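Local coordinates for protein HpcH/HpaI aldolase (Desulfitobacterium hafniense, PDB 3QZ6) that belongs to the HpcH/HpaI aldolase family, folds as a TIM barrel of eight parallel strands and assembles as a dimer, at residues Val210-Met222 with Ala225-Gly237. Numbering follows the deposited sequence.
Sequences VKGFFTAADAAKM and AVERGAQMLLWSG
With CG anti to the backbone N (chi1 -167°) and bends at chi2 and chi3, the selenomethionine side chain of Met222 folds over the strand 232-237, laying SE 3.7 Å from Leu233 CD2. Its CE lies 3.6 Å from Trp235 CB. With CG anti to the backbone N (chi1 166°), the Trp235 indole reaches back to the loop after strand 210-215. There NE1 donates to Ala217 O at 3.1 Å, meeting the oxygen from above the carbonyl plane, while Ala219 CB sits over one indole face in a CH-pi contact and Thr215 CG2 meets the indole edge. Strands 210-215 and 232-237 are the last two of the TIM barrel, joined by helix 223-227 in a beta-alpha-beta crossover. Donors alternate between the strands: Met232 N to Lys211 O, Phe213 N to Met232 O, Leu234 N to Phe213 O, Thr215 N to Leu234 O and Ser236 N to Thr215 O. Phe214 and Leu234 point into the barrel, Phe214 CD1 lying 3.5 Å from Leu234 CG; on the helix side Ala225 CB packs against Phe213 CB. A Schellman motif at Gly229 ends the helix, and Lys211 NZ, also salt-bridged to Asp205, donates to Arg228 O at 2.9 Å. Tyr245 of the second subunit stacks on the indole and hydrogen-bonds Ser236 OG.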
loop_
_atom_site.group_PDB
_atom_site.type_symbol
_atom_site.label_atom_id
_atom_site.label_comp_id
_atom_site.label_asym_id
_atom_site.label_seq_id
_atom_site.Cartn_x
_atom_site.Cartn_y
_atom_site.Cartn_z
ATOM N N VAL A 210 -8.286 22.862 18.907
ATOM C CA VAL A 210 -7.329 22.769 17.814
ATOM C C VAL A 210 -8.039 22.669 16.462
ATOM O O VAL A 210 -9.051 21.989 16.321
ATOM C CB VAL A 210 -6.364 21.574 18.002
ATOM C CG1 VAL A 210 -5.553 21.326 16.736
ATOM C CG2 VAL A 210 -5.447 21.812 19.185
ATOM N N LYS A 211 -7.495 23.353 15.469
ATOM C CA LYS A 211 -8.067 23.339 14.136
ATOM C C LYS A 211 -7.388 22.280 13.262
ATOM O O LYS A 211 -6.164 22.174 13.241
ATOM C CB LYS A 211 -7.959 24.739 13.516
ATOM C CG LYS A 211 -8.910 25.745 14.179
ATOM C CD LYS A 211 -8.674 27.183 13.728
ATOM C CE LYS A 211 -7.291 27.672 14.131
ATOM N NZ LYS A 211 -7.256 29.166 14.188
ATOM N N GLY A 212 -8.194 21.478 12.572
ATOM C CA GLY A 212 -7.670 20.439 11.698
ATOM C C GLY A 212 -8.169 20.675 10.288
ATOM O O GLY A 212 -9.081 21.474 10.078
ATOM N N PHE A 213 -7.558 20.016 9.312
ATOM C CA PHE A 213 -8.016 20.141 7.932
ATOM C C PHE A 213 -7.650 18.901 7.136
ATOM O O PHE A 213 -6.540 18.390 7.251
ATOM C CB PHE A 213 -7.397 21.367 7.269
ATOM C CG PHE A 213 -8.041 21.737 5.955
ATOM C CD1 PHE A 213 -9.178 22.529 5.928
ATOM C CD2 PHE A 213 -7.501 21.304 4.753
ATOM C CE1 PHE A 213 -9.777 22.881 4.720
ATOM C CE2 PHE A 213 -8.094 21.650 3.538
ATOM C CZ PHE A 213 -9.233 22.446 3.526
ATOM N N PHE A 214 -8.588 18.427 6.327
ATOM C CA PHE A 214 -8.326 17.310 5.435
ATOM C C PHE A 214 -8.314 17.734 3.984
ATOM O O PHE A 214 -9.259 18.362 3.507
ATOM C CB PHE A 214 -9.385 16.223 5.591
ATOM C CG PHE A 214 -9.246 15.107 4.585
ATOM C CD1 PHE A 214 -8.187 14.210 4.668
ATOM C CD2 PHE A 214 -10.158 14.967 3.547
ATOM C CE1 PHE A 214 -8.055 13.168 3.739
ATOM C CE2 PHE A 214 -10.030 13.941 2.616
ATOM C CZ PHE A 214 -8.974 13.034 2.715
ATOM N N THR A 215 -7.258 17.361 3.273
ATOM C CA THR A 215 -7.261 17.519 1.827
ATOM C C THR A 215 -6.966 16.172 1.172
ATOM O O THR A 215 -6.062 15.442 1.590
ATOM C CB THR A 215 -6.319 18.642 1.359
ATOM O OG1 THR A 215 -6.584 18.934 -0.018
ATOM C CG2 THR A 215 -4.871 18.243 1.536
ATOM N N ALA A 216 -7.767 15.832 0.169
ATOM C CA ALA A 216 -7.841 14.460 -0.323
ATOM C C ALA A 216 -6.772 14.111 -1.336
ATOM O O ALA A 216 -6.385 12.944 -1.464
ATOM C CB ALA A 216 -9.225 14.179 -0.907
ATOM N N ALA A 217 -6.299 15.112 -2.065
ATOM C CA ALA A 217 -5.388 14.849 -3.167
ATOM C C ALA A 217 -4.104 15.684 -3.157
ATOM O O ALA A 217 -3.004 15.124 -3.055
ATOM C CB ALA A 217 -6.115 15.002 -4.502
ATOM N N ASP A 218 -4.236 17.006 -3.276
ATOM C CA ASP A 218 -3.063 17.852 -3.530
ATOM C C ASP A 218 -2.477 18.501 -2.279
ATOM O O ASP A 218 -3.061 19.417 -1.709
ATOM C CB ASP A 218 -3.359 18.910 -4.593
ATOM C CG ASP A 218 -2.116 19.708 -4.986
ATOM O OD1 ASP A 218 -0.984 19.256 -4.690
ATOM O OD2 ASP A 218 -2.272 20.787 -5.601
ATOM N N ALA A 219 -1.300 18.029 -1.877
ATOM C CA ALA A 219 -0.671 18.464 -0.639
ATOM C C ALA A 219 -0.586 19.991 -0.533
ATOM O O ALA A 219 -0.725 20.556 0.554
ATOM C CB ALA A 219 0.705 17.840 -0.502
ATOM N N ALA A 220 -0.364 20.660 -1.659
ATOM C CA ALA A 220 -0.242 22.120 -1.651
ATOM C C ALA A 220 -1.504 22.819 -1.123
ATOM O O ALA A 220 -1.421 23.888 -0.516
ATOM C CB ALA A 220 0.130 22.636 -3.041
ATOM N N LYS A 221 -2.668 22.211 -1.335
ATOM C CA LYS A 221 -3.922 22.805 -0.871
ATOM C C LYS A 221 -3.977 22.910 0.650
ATOM O O LYS A 221 -4.893 23.529 1.196
ATOM C CB LYS A 221 -5.130 22.010 -1.368
ATOM C CG LYS A 221 -5.094 21.684 -2.849
ATOM C CD LYS A 221 -5.373 22.900 -3.702
ATOM C CE LYS A 221 -6.848 23.259 -3.685
ATOM N NZ LYS A 221 -7.097 24.517 -4.451
HETATM N N MSE A 222 -3.019 22.296 1.341
HETATM C CA MSE A 222 -2.976 22.404 2.796
HETATM C C MSE A 222 -2.547 23.813 3.237
HETATM O O MSE A 222 -2.714 24.184 4.392
HETATM C CB MSE A 222 -2.034 21.359 3.407
HETATM C CG MSE A 222 -2.194 21.222 4.919
HETATM SE SE MSE A 222 -3.784 20.175 5.435
HETATM C CE MSE A 222 -3.129 18.536 4.620
ATOM N N ALA A 225 -5.067 25.915 5.188
ATOM C CA ALA A 225 -5.292 25.596 6.595
ATOM C C ALA A 225 -4.121 26.057 7.451
ATOM O O ALA A 225 -4.300 26.562 8.567
ATOM C CB ALA A 225 -5.511 24.086 6.763
ATOM N N VAL A 226 -2.916 25.870 6.930
ATOM C CA VAL A 226 -1.712 26.253 7.660
ATOM C C VAL A 226 -1.686 27.766 7.924
ATOM O O VAL A 226 -1.363 28.206 9.032
ATOM C CB VAL A 226 -0.443 25.784 6.921
ATOM C CG1 VAL A 226 0.806 26.435 7.509
ATOM C CG2 VAL A 226 -0.341 24.245 6.977
ATOM N N GLU A 227 -2.050 28.553 6.915
ATOM C CA GLU A 227 -2.186 30.011 7.076
ATOM C C GLU A 227 -3.099 30.370 8.245
ATOM O O GLU A 227 -2.909 31.387 8.918
ATOM C CB GLU A 227 -2.799 30.635 5.819
ATOM C CG GLU A 227 -1.836 30.963 4.706
ATOM C CD GLU A 227 -2.529 31.655 3.542
ATOM O OE1 GLU A 227 -3.776 31.568 3.446
ATOM O OE2 GLU A 227 -1.826 32.289 2.729
ATOM N N ARG A 228 -4.110 29.539 8.467
ATOM C CA ARG A 228 -5.130 29.849 9.454
ATOM C C ARG A 228 -4.877 29.200 10.817
ATOM O O ARG A 228 -5.741 29.216 11.686
ATOM C CB ARG A 228 -6.509 29.497 8.896
ATOM C CG ARG A 228 -6.950 30.479 7.813
ATOM C CD ARG A 228 -8.086 29.954 6.959
ATOM N NE ARG A 228 -8.478 30.958 5.973
ATOM C CZ ARG A 228 -7.762 31.270 4.898
ATOM N NH1 ARG A 228 -6.609 30.654 4.659
ATOM N NH2 ARG A 228 -8.195 32.206 4.058
ATOM N N GLY A 229 -3.682 28.649 11.002
ATOM C CA GLY A 229 -3.266 28.159 12.305
ATOM C C GLY A 229 -3.702 26.735 12.610
ATOM O O GLY A 229 -3.665 26.298 13.755
ATOM N N ALA A 230 -4.133 26.010 11.588
ATOM C CA ALA A 230 -4.513 24.609 11.769
ATOM C C ALA A 230 -3.283 23.775 12.123
ATOM O O ALA A 230 -2.299 23.787 11.388
ATOM C CB ALA A 230 -5.143 24.086 10.502
ATOM N N GLN A 231 -3.333 23.052 13.242
ATOM C CA GLN A 231 -2.219 22.181 13.626
ATOM C C GLN A 231 -2.409 20.720 13.198
ATOM O O GLN A 231 -1.426 19.995 12.992
ATOM C CB GLN A 231 -1.993 22.213 15.134
ATOM C CG GLN A 231 -1.613 23.553 15.721
ATOM C CD GLN A 231 -1.523 23.480 17.234
ATOM O OE1 GLN A 231 -2.423 23.928 17.943
ATOM N NE2 GLN A 231 -0.438 22.883 17.739
HETATM N N MSE A 232 -3.661 20.278 13.094
HETATM C CA MSE A 232 -3.941 18.894 12.711
HETATM C C MSE A 232 -4.102 18.782 11.204
HETATM O O MSE A 232 -5.179 19.033 10.665
HETATM C CB MSE A 232 -5.200 18.365 13.406
HETATM C CG MSE A 232 -4.980 17.896 14.829
HETATM SE SE MSE A 232 -3.846 16.297 14.948
HETATM C CE MSE A 232 -5.050 14.971 14.166
ATOM N N LEU A 233 -3.029 18.400 10.522
ATOM C CA LEU A 233 -3.045 18.359 9.067
ATOM C C LEU A 233 -3.176 16.919 8.601
ATOM O O LEU A 233 -2.324 16.091 8.904
ATOM C CB LEU A 233 -1.765 18.982 8.513
ATOM C CG LEU A 233 -1.451 20.361 9.104
ATOM C CD1 LEU A 233 -0.093 20.867 8.617
ATOM C CD2 LEU A 233 -2.564 21.357 8.772
ATOM N N LEU A 234 -4.245 16.641 7.859
ATOM C CA LEU A 234 -4.565 15.293 7.408
ATOM C C LEU A 234 -4.592 15.264 5.884
ATOM O O LEU A 234 -5.462 15.870 5.263
ATOM C CB LEU A 234 -5.939 14.889 7.947
ATOM C CG LEU A 234 -6.379 13.460 7.625
ATOM C CD1 LEU A 234 -5.397 12.476 8.230
ATOM C CD2 LEU A 234 -7.798 13.192 8.148
ATOM N N TRP A 235 -3.644 14.558 5.279
ATOM C CA TRP A 235 -3.488 14.599 3.823
ATOM C C TRP A 235 -3.597 13.222 3.184
ATOM O O TRP A 235 -2.850 12.303 3.529
ATOM C CB TRP A 235 -2.145 15.242 3.439
ATOM C CG TRP A 235 -1.792 15.013 1.997
ATOM C CD1 TRP A 235 -2.393 15.573 0.906
ATOM C CD2 TRP A 235 -0.770 14.149 1.492
ATOM N NE1 TRP A 235 -1.811 15.100 -0.247
ATOM C CE2 TRP A 235 -0.812 14.227 0.088
ATOM C CE3 TRP A 235 0.176 13.315 2.090
ATOM C CZ2 TRP A 235 0.052 13.498 -0.722
ATOM C CZ3 TRP A 235 1.033 12.596 1.277
ATOM C CH2 TRP A 235 0.970 12.699 -0.106
ATOM N N SER A 236 -4.540 13.086 2.260
ATOM C CA SER A 236 -4.635 11.898 1.405
ATOM C C SER A 236 -4.735 10.586 2.191
ATOM O O SER A 236 -5.359 10.529 3.258
ATOM C CB SER A 236 -3.451 11.862 0.422
ATOM O OG SER A 236 -3.653 10.889 -0.592
ATOM N N GLY A 237 -4.126 9.525 1.673
ATOM C CA GLY A 237 -4.240 8.224 2.320
ATOM C C GLY A 237 -3.549 7.139 1.517
ATOM O O GLY A 237 -3.128 7.384 0.387
HETATM O O HOH W 1 -4.977 24.851 15.564
#